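Local atomic coordinates of phenylalanyl-tRNA synthetase beta chain (Pyrococcus horikoshii, PDB entry 2CXI), a protein that supplies, as the beta subunit of an alpha2-beta2 synthetase, part of the enzyme that charges tRNA(Phe) with phenylalanine at the expense of ATP. Residues S9-L14 with E22-L27; R13-S18 with R67-A72. All blocks are in the same frame, centred on the assembly; numbering follows the deposited sequence.

In this N-terminal part of the beta subunit, three helices, 8-15, 21-30 and 62-72, pack against one another, and the two contacts record how the first meets the other two. The chain enters through strand 3-7, forms helix 8-15 and, after a connection at 16-20, forms helix 21-30, which runs in nearly the same direction; contact 1 closes this short connection. Strands 33-41 and 44-51 follow before helix 62-72 comes back to the end of helix 8-15, where contact 2 closes a much longer excursion. Segment 22-27 lies inside the loop that contact 2 closes. The contacts share Arg13 and Leu14, and they touch where Trp24 packs on Ile15 and Ile69.

Contact 1 of 2, residues S9-L14 with E22-L27; sequences SDLERL and EEWEDL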
ATOM      1  N   SER A   9      45.666  -8.519  -9.565  1.00 18.47           N
ATOM      2  CA  SER A   9      45.433  -8.155  -8.146  1.00 19.81           C
ATOM      3  C   SER A   9      43.952  -8.425  -7.754  1.00 18.71           C
ATOM      4  O   SER A   9      43.663  -8.750  -6.589  1.00 19.05           O
ATOM      5  CB  SER A   9      45.854  -6.693  -7.858  1.00 19.15           C
ATOM      6  OG  SER A   9      44.974  -5.788  -8.516  1.00 23.05           O
ATOM      7  N   ASP A  10      43.039  -8.318  -8.715  1.00 17.50           N
ATOM      8  CA  ASP A  10      41.615  -8.648  -8.433  1.00 17.15           C
ATOM      9  C   ASP A  10      41.513 -10.136  -8.096  1.00 17.25           C
ATOM     10  O   ASP A  10      40.923 -10.502  -7.093  1.00 17.48           O
ATOM     11  CB  ASP A  10      40.720  -8.261  -9.603  1.00 17.22           C
ATOM     12  CG  ASP A  10      39.235  -8.435  -9.315  1.00 17.84           C
ATOM     13  OD1 ASP A  10      38.806  -8.118  -8.194  1.00 19.17           O
ATOM     14  OD2 ASP A  10      38.415  -8.836 -10.182  1.00 17.23           O
ATOM     15  N   LEU A  11      42.118 -11.014  -8.919  1.00 16.76           N
ATOM     16  CA  LEU A  11      42.127 -12.453  -8.634  1.00 17.29           C
ATOM     17  C   LEU A  11      42.717 -12.783  -7.267  1.00 16.86           C
ATOM     18  O   LEU A  11      42.137 -13.576  -6.481  1.00 17.09           O
ATOM     19  CB  LEU A  11      42.982 -13.152  -9.699  1.00 17.94           C
ATOM     20  CG  LEU A  11      42.468 -13.765 -11.007  1.00 19.74           C
ATOM     21  CD1 LEU A  11      40.989 -14.085 -11.244  1.00 18.46           C
ATOM     22  CD2 LEU A  11      43.264 -13.378 -12.258  1.00 18.86           C
ATOM     23  N   GLU A  12      43.864 -12.176  -6.963  1.00 16.14           N
ATOM     24  CA  GLU A  12      44.565 -12.421  -5.713  1.00 16.48           C
ATOM     25  C   GLU A  12      43.800 -11.935  -4.456  1.00 16.30           C
ATOM     26  O   GLU A  12      43.823 -12.632  -3.440  1.00 17.15           O
ATOM     27  CB  GLU A  12      46.006 -11.866  -5.783  1.00 16.20           C
ATOM     28  CG  GLU A  12      46.783 -12.673  -6.840  1.00 17.10           C
ATOM     29  CD  GLU A  12      48.192 -12.198  -7.142  1.00 18.64           C
ATOM     30  OE1 GLU A  12      48.531 -11.013  -6.877  1.00 20.35           O
ATOM     31  OE2 GLU A  12      48.979 -13.055  -7.654  1.00 20.14           O
ATOM     32  N   ARG A  13      43.136 -10.785  -4.523  1.00 16.36           N
ATOM     33  CA  ARG A  13      42.264 -10.368  -3.392  1.00 17.04           C
ATOM     34  C   ARG A  13      41.118 -11.352  -3.208  1.00 16.34           C
ATOM     35  O   ARG A  13      40.776 -11.679  -2.074  1.00 18.03           O
ATOM     36  CB  ARG A  13      41.788  -8.908  -3.503  1.00 16.73           C
ATOM     37  CG  ARG A  13      40.879  -8.551  -4.675  1.00 21.10           C
ATOM     38  CD  ARG A  13      40.069  -7.256  -4.492  1.00 19.17           C
ATOM     39  NE  ARG A  13      39.384  -6.860  -5.710  1.00 21.83           N
ATOM     40  CZ  ARG A  13      38.903  -5.633  -5.920  1.00 24.17           C
ATOM     41  NH1 ARG A  13      39.025  -4.687  -4.983  1.00 24.83           N
ATOM     42  NH2 ARG A  13      38.296  -5.345  -7.061  1.00 27.56           N
ATOM     43  N   LEU A  14      40.579 -11.887  -4.310  1.00 15.19           N
ATOM     44  CA  LEU A  14      39.502 -12.865  -4.246  1.00 16.00           C
ATOM     45  C   LEU A  14      39.951 -14.233  -3.679  1.00 15.92           C
ATOM     46  O   LEU A  14      39.290 -14.835  -2.818  1.00 14.46           O
ATOM     47  CB  LEU A  14      38.829 -13.003  -5.632  1.00 15.91           C
ATOM     48  CG  LEU A  14      38.023 -11.802  -6.147  1.00 18.07           C
ATOM     49  CD1 LEU A  14      37.750 -11.998  -7.647  1.00 17.79           C
ATOM     50  CD2 LEU A  14      36.705 -11.654  -5.331  1.00 22.45           C
ATOM     51  N   GLU A  22      54.959 -17.421 -12.769  1.00 21.40           N
ATOM     52  CA  GLU A  22      55.269 -18.825 -13.030  1.00 21.54           C
ATOM     53  C   GLU A  22      54.258 -19.771 -12.337  1.00 21.04           C
ATOM     54  O   GLU A  22      53.848 -20.768 -12.919  1.00 21.33           O
ATOM     55  CB  GLU A  22      56.726 -19.164 -12.641  1.00 20.19           C
ATOM     56  CG  GLU A  22      57.040 -20.653 -12.747  1.00 21.69           C
ATOM     57  CD  GLU A  22      58.527 -20.988 -12.560  1.00 21.60           C
ATOM     58  OE1 GLU A  22      59.350 -20.070 -12.509  1.00 20.97           O
ATOM     59  OE2 GLU A  22      58.840 -22.171 -12.449  1.00 19.44           O
ATOM     60  N   GLU A  23      53.845 -19.449 -11.118  1.00 21.25           N
ATOM     61  CA  GLU A  23      52.797 -20.228 -10.414  1.00 21.40           C
ATOM     62  C   GLU A  23      51.398 -20.068 -11.068  1.00 20.90           C
ATOM     63  O   GLU A  23      50.611 -21.030 -11.119  1.00 21.26           O
ATOM     64  CB  GLU A  23      52.732 -19.817  -8.954  1.00 22.54           C
ATOM     65  CG  GLU A  23      53.945 -20.294  -8.135  1.00 22.59           C
ATOM     66  CD  GLU A  23      53.983 -19.740  -6.726  1.00 24.24           C
ATOM     67  OE1 GLU A  23      53.597 -18.582  -6.532  1.00 22.57           O
ATOM     68  OE2 GLU A  23      54.444 -20.475  -5.817  1.00 30.62           O
ATOM     69  N   TRP A  24      51.125 -18.872 -11.585  1.00 20.53           N
ATOM     70  CA  TRP A  24      49.860 -18.558 -12.295  1.00 21.03           C
ATOM     71  C   TRP A  24      49.631 -19.449 -13.508  1.00 21.31           C
ATOM     72  O   TRP A  24      48.497 -19.759 -13.867  1.00 21.29           O
ATOM     73  CB  TRP A  24      49.762 -17.063 -12.646  1.00 19.88           C
ATOM     74  CG  TRP A  24      49.017 -16.285 -11.540  1.00 16.96           C
ATOM     75  CD1 TRP A  24      49.540 -15.394 -10.633  1.00 20.16           C
ATOM     76  CD2 TRP A  24      47.624 -16.399 -11.225  1.00 17.33           C
ATOM     77  NE1 TRP A  24      48.549 -14.928  -9.788  1.00 21.25           N
ATOM     78  CE2 TRP A  24      47.369 -15.558 -10.102  1.00 18.55           C
ATOM     79  CE3 TRP A  24      46.571 -17.186 -11.732  1.00 17.07           C
ATOM     80  CZ2 TRP A  24      46.092 -15.433  -9.525  1.00 19.41           C
ATOM     81  CZ3 TRP A  24      45.288 -17.053 -11.168  1.00 18.94           C
ATOM     82  CH2 TRP A  24      45.074 -16.192 -10.057  1.00 18.43           C
ATOM     83  N   GLU A  25      50.735 -19.900 -14.091  1.00 21.42           N
ATOM     84  CA  GLU A  25      50.694 -20.801 -15.235  1.00 22.01           C
ATOM     85  C   GLU A  25      50.006 -22.074 -14.851  1.00 21.51           C
ATOM     86  O   GLU A  25      49.249 -22.585 -15.648  1.00 22.09           O
ATOM     87  CB  GLU A  25      52.110 -21.152 -15.717  1.00 21.54           C
ATOM     88  CG  GLU A  25      52.848 -19.954 -16.281  1.00 22.52           C
ATOM     89  CD  GLU A  25      52.465 -19.621 -17.705  1.00 25.69           C
ATOM     90  OE1 GLU A  25      51.784 -20.418 -18.377  1.00 28.42           O
ATOM     91  OE2 GLU A  25      52.848 -18.532 -18.149  1.00 27.56           O
ATOM     92  N   ASP A  26      50.265 -22.591 -13.655  1.00 21.09           N
ATOM     93  CA  ASP A  26      49.541 -23.795 -13.182  1.00 22.42           C
ATOM     94  C   ASP A  26      48.112 -23.491 -12.712  1.00 21.72           C
ATOM     95  O   ASP A  26      47.190 -24.297 -12.892  1.00 21.02           O
ATOM     96  CB  ASP A  26      50.308 -24.494 -12.047  1.00 23.78           C
ATOM     97  CG  ASP A  26      51.727 -24.897 -12.483  1.00 28.44           C
ATOM     98  OD1 ASP A  26      51.900 -25.348 -13.630  1.00 32.80           O
ATOM     99  OD2 ASP A  26      52.711 -24.748 -11.773  1.00 29.22           O
ATOM    100  N   LEU A  27      47.959 -22.335 -12.071  1.00 19.43           N
ATOM    101  CA  LEU A  27      46.690 -21.935 -11.488  1.00 20.78           C
ATOM    102  C   LEU A  27      45.572 -21.841 -12.513  1.00 20.31           C
ATOM    103  O   LEU A  27      44.453 -22.305 -12.259  1.00 20.72           O
ATOM    104  CB  LEU A  27      46.856 -20.560 -10.812  1.00 19.49           C
ATOM    105  CG  LEU A  27      46.950 -20.542  -9.288  1.00 23.72           C
ATOM    106  CD1 LEU A  27      47.613 -21.739  -8.607  1.00 24.47           C
ATOM    107  CD2 LEU A  27      47.486 -19.189  -8.808  1.00 20.38           C
TER
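Trp24 of helix 21-30 reaches across to helix 8-15 and meets Glu12 and Leu11 with different parts of its indole. Its NE1 gives a nearly straight hydrogen bond to Glu12 OE2, 2.9 Å long with an N-H...O angle of 176°. The acceptor lies in the indole plane, whereas the nitrogen meets OE2 on the anti side and 32° out of the carboxylate plane. Farther round the ring, CH2 touches Leu11 CG at 3.7 Å, approaching obliquely, and the CG of Glu12 sits at the indole edge, 3.9 Å from CZ2 of Trp24. The Glu12 chain, extended beyond CG (chi2 175°), runs along the indole edge from CZ2 to the N-H.

A second shell surrounds both partners. Leu27, one turn along the helix from Trp24, lays its CD2 over the centre of one indole face, 3.6 Å above the plane, while Phe19 and Phe47 meet the ring in edge-to-face contacts. Glu12 OE2 also takes a salt bridge from Lys8 and a hydrogen bond from the backbone N of Phe19, in the turn between the helices. One carboxylate oxygen thus gathers three donors, which satisfies the polar edge of a buried indole and probably keeps Glu12 ionised beside it, where helix 8-15 meets helix 21-30.

Contact 2 of 2, residues R13-S18 with R67-A72; sequences RLIGRS and RQIKWA
The backbones come closest at Ile15 and Lys70, whose CA atoms are 5.8 Å apart, just before helix 8-15 ends and Gly16 turns the chain away with a positive phi of 102°. At this separation Lys70 lies directly along the neighbouring backbone: its CG is 3.8 Å from Ile15 CA, and its CD is 3.6 Å from the carbonyl O of Leu14. A bend at chi3 (-71°) then folds the end of the chain back beside that carbonyl, where NZ makes a weak hydrogen bond of 3.3 Å to Leu14 O. The stronger partner of the ammonium group is Glu256, in a loop, through a salt bridge. Lys70 therefore serves two roles, its methylenes covering the last turn of helix 8-15 while its charged end pairs with Glu256 and only weakly reaches the Leu14 carbonyl. A cation in that position may add a modest favourable interaction with the C-terminal end of the helix.

The apolar half of the contact belongs to the isoleucines. CG1 of Ile15, anti to its carbonyl carbon, carries CD1 to the CG2 branch of Ile69, 3.9 Å away. Ile69 CD1 lies slightly farther from the same methyl, at 4.2 Å, so the tip of Ile15 meets both branches of its partner.

Around this pair the three helices converge. Trp24 of helix 21-30 packs on both isoleucines, and Leu27 of the same helix also touches Ile69. Within helix 62-72, Ala66 receives Leu14 and Ile15, and Ala62 receives Leu14. At the far side of that helix, Arg67 forms a cation-pi contact with Phe328, beyond strand 320-325, linking the N-terminal helical cluster to the B5 region.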
ATOM      1  N   ARG A  13      43.136 -10.785  -4.523  1.00 16.36           N
ATOM      2  CA  ARG A  13      42.264 -10.368  -3.392  1.00 17.04           C
ATOM      3  C   ARG A  13      41.118 -11.352  -3.208  1.00 16.34           C
ATOM      4  O   ARG A  13      40.776 -11.679  -2.074  1.00 18.03           O
ATOM      5  CB  ARG A  13      41.788  -8.908  -3.503  1.00 16.73           C
ATOM      6  CG  ARG A  13      40.879  -8.551  -4.675  1.00 21.10           C
ATOM      7  CD  ARG A  13      40.069  -7.256  -4.492  1.00 19.17           C
ATOM      8  NE  ARG A  13      39.384  -6.860  -5.710  1.00 21.83           N
ATOM      9  CZ  ARG A  13      38.903  -5.633  -5.920  1.00 24.17           C
ATOM     10  NH1 ARG A  13      39.025  -4.687  -4.983  1.00 24.83           N
ATOM     11  NH2 ARG A  13      38.296  -5.345  -7.061  1.00 27.56           N
ATOM     12  N   LEU A  14      40.579 -11.887  -4.310  1.00 15.19           N
ATOM     13  CA  LEU A  14      39.502 -12.865  -4.246  1.00 16.00           C
ATOM     14  C   LEU A  14      39.951 -14.233  -3.679  1.00 15.92           C
ATOM     15  O   LEU A  14      39.290 -14.835  -2.818  1.00 14.46           O
ATOM     16  CB  LEU A  14      38.829 -13.003  -5.632  1.00 15.91           C
ATOM     17  CG  LEU A  14      38.023 -11.802  -6.147  1.00 18.07           C
ATOM     18  CD1 LEU A  14      37.750 -11.998  -7.647  1.00 17.79           C
ATOM     19  CD2 LEU A  14      36.705 -11.654  -5.331  1.00 22.45           C
ATOM     20  N   ILE A  15      41.106 -14.722  -4.144  1.00 14.43           N
ATOM     21  CA  ILE A  15      41.647 -15.978  -3.635  1.00 14.73           C
ATOM     22  C   ILE A  15      42.214 -15.755  -2.246  1.00 15.23           C
ATOM     23  O   ILE A  15      42.175 -16.654  -1.429  1.00 16.84           O
ATOM     24  CB  ILE A  15      42.821 -16.467  -4.565  1.00 14.04           C
ATOM     25  CG1 ILE A  15      42.233 -16.849  -5.961  1.00 14.17           C
ATOM     26  CG2 ILE A  15      43.556 -17.613  -3.899  1.00 14.73           C
ATOM     27  CD1 ILE A  15      43.259 -16.786  -7.085  1.00 14.67           C
ATOM     28  N   GLY A  16      42.776 -14.571  -2.024  1.00 15.25           N
ATOM     29  CA  GLY A  16      43.243 -14.147  -0.689  1.00 18.16           C
ATOM     30  C   GLY A  16      44.766 -14.259  -0.538  1.00 19.32           C
ATOM     31  O   GLY A  16      45.297 -14.015   0.541  1.00 20.02           O
ATOM     32  N   ARG A  17      45.462 -14.643  -1.620  1.00 20.35           N
ATOM     33  CA  ARG A  17      46.917 -14.981  -1.567  1.00 20.64           C
ATOM     34  C   ARG A  17      47.488 -14.465  -2.858  1.00 20.13           C
ATOM     35  O   ARG A  17      46.745 -14.423  -3.834  1.00 18.48           O
ATOM     36  CB  ARG A  17      47.002 -16.492  -1.759  1.00 22.46           C
ATOM     37  CG  ARG A  17      47.752 -17.208  -0.826  1.00 26.64           C
ATOM     38  CD  ARG A  17      47.426 -18.677  -0.909  1.00 27.42           C
ATOM     39  NE  ARG A  17      46.493 -18.993   0.151  1.00 28.43           N
ATOM     40  CZ  ARG A  17      46.497 -20.123   0.814  1.00 32.70           C
ATOM     41  NH1 ARG A  17      47.387 -21.077   0.505  1.00 32.60           N
ATOM     42  NH2 ARG A  17      45.586 -20.317   1.758  1.00 35.24           N
ATOM     43  N   SER A  18      48.790 -14.175  -2.928  1.00 18.90           N
ATOM     44  CA  SER A  18      49.387 -13.840  -4.221  1.00 20.67           C
ATOM     45  C   SER A  18      50.294 -14.981  -4.714  1.00 20.04           C
ATOM     46  O   SER A  18      50.655 -15.897  -3.959  1.00 20.41           O
ATOM     47  CB  SER A  18      50.132 -12.488  -4.239  1.00 20.98           C
ATOM     48  OG  SER A  18      51.136 -12.508  -3.266  1.00 25.26           O
ATOM     49  N   ARG A  67      37.182 -18.655  -7.507  1.00 16.51           N
ATOM     50  CA  ARG A  67      36.427 -19.649  -6.735  1.00 17.43           C
ATOM     51  C   ARG A  67      36.998 -21.039  -7.044  1.00 17.55           C
ATOM     52  O   ARG A  67      37.356 -21.772  -6.133  1.00 18.18           O
ATOM     53  CB  ARG A  67      34.926 -19.545  -7.096  1.00 15.93           C
ATOM     54  CG  ARG A  67      33.937 -20.371  -6.222  1.00 18.50           C
ATOM     55  CD  ARG A  67      32.502 -19.881  -6.480  1.00 19.71           C
ATOM     56  NE  ARG A  67      32.211 -19.974  -7.905  1.00 23.72           N
ATOM     57  CZ  ARG A  67      31.412 -19.166  -8.596  1.00 21.52           C
ATOM     58  NH1 ARG A  67      30.751 -18.153  -8.010  1.00 22.65           N
ATOM     59  NH2 ARG A  67      31.261 -19.398  -9.895  1.00 22.88           N
ATOM     60  N   GLN A  68      37.146 -21.377  -8.323  1.00 18.07           N
ATOM     61  CA  GLN A  68      37.739 -22.654  -8.684  1.00 19.84           C
ATOM     62  C   GLN A  68      39.098 -22.872  -8.085  1.00 18.34           C
ATOM     63  O   GLN A  68      39.384 -23.958  -7.559  1.00 18.56           O
ATOM     64  CB  GLN A  68      37.937 -22.783 -10.181  1.00 21.00           C
ATOM     65  CG  GLN A  68      37.278 -23.966 -10.668  1.00 29.51           C
ATOM     66  CD  GLN A  68      35.933 -23.498 -10.978  1.00 39.84           C
ATOM     67  OE1 GLN A  68      34.934 -24.200 -10.794  1.00 44.93           O
ATOM     68  NE2 GLN A  68      35.879 -22.237 -11.419  1.00 44.54           N
ATOM     69  N   ILE A  69      39.949 -21.867  -8.219  1.00 17.57           N
ATOM     70  CA  ILE A  69      41.299 -21.957  -7.651  1.00 17.95           C
ATOM     71  C   ILE A  69      41.266 -22.164  -6.135  1.00 18.44           C
ATOM     72  O   ILE A  69      42.067 -22.932  -5.600  1.00 20.05           O
ATOM     73  CB  ILE A  69      42.142 -20.749  -8.096  1.00 17.70           C
ATOM     74  CG1 ILE A  69      42.364 -20.832  -9.607  1.00 15.98           C
ATOM     75  CG2 ILE A  69      43.517 -20.682  -7.347  1.00 16.77           C
ATOM     76  CD1 ILE A  69      42.892 -19.490 -10.213  1.00 18.80           C
ATOM     77  N   LYS A  70      40.378 -21.459  -5.432  1.00 19.27           N
ATOM     78  CA  LYS A  70      40.283 -21.642  -3.971  1.00 19.48           C
ATOM     79  C   LYS A  70      39.978 -23.110  -3.632  1.00 19.12           C
ATOM     80  O   LYS A  70      40.561 -23.675  -2.693  1.00 19.25           O
ATOM     81  CB  LYS A  70      39.221 -20.711  -3.332  1.00 18.41           C
ATOM     82  CG  LYS A  70      39.734 -19.248  -3.134  1.00 20.88           C
ATOM     83  CD  LYS A  70      38.786 -18.404  -2.296  1.00 22.35           C
ATOM     84  CE  LYS A  70      37.517 -18.077  -3.059  1.00 28.49           C
ATOM     85  NZ  LYS A  70      36.799 -16.946  -2.312  1.00 35.64           N
ATOM     86  N   TRP A  71      39.053 -23.722  -4.375  1.00 18.91           N
ATOM     87  CA  TRP A  71      38.726 -25.140  -4.188  1.00 18.07           C
ATOM     88  C   TRP A  71      39.887 -26.061  -4.595  1.00 18.96           C
ATOM     89  O   TRP A  71      40.238 -27.016  -3.866  1.00 18.86           O
ATOM     90  CB  TRP A  71      37.427 -25.492  -4.954  1.00 18.36           C
ATOM     91  CG  TRP A  71      36.222 -25.535  -4.059  1.00 17.79           C
ATOM     92  CD1 TRP A  71      35.610 -26.645  -3.590  1.00 18.86           C
ATOM     93  CD2 TRP A  71      35.482 -24.411  -3.537  1.00 18.19           C
ATOM     94  NE1 TRP A  71      34.525 -26.294  -2.801  1.00 19.66           N
ATOM     95  CE2 TRP A  71      34.424 -24.926  -2.763  1.00 18.29           C
ATOM     96  CE3 TRP A  71      35.610 -23.010  -3.652  1.00 20.33           C
ATOM     97  CZ2 TRP A  71      33.509 -24.097  -2.077  1.00 19.20           C
ATOM     98  CZ3 TRP A  71      34.690 -22.181  -2.983  1.00 19.01           C
ATOM     99  CH2 TRP A  71      33.656 -22.733  -2.208  1.00 19.21           C
ATOM    100  N   ALA A  72      40.519 -25.764  -5.719  1.00 19.77           N
ATOM    101  CA  ALA A  72      41.689 -26.545  -6.149  1.00 21.89           C
ATOM    102  C   ALA A  72      42.796 -26.543  -5.086  1.00 23.46           C
ATOM    103  O   ALA A  72      43.442 -27.561  -4.844  1.00 24.52           O
ATOM    104  CB  ALA A  72      42.218 -26.016  -7.465  1.00 21.11           C
TER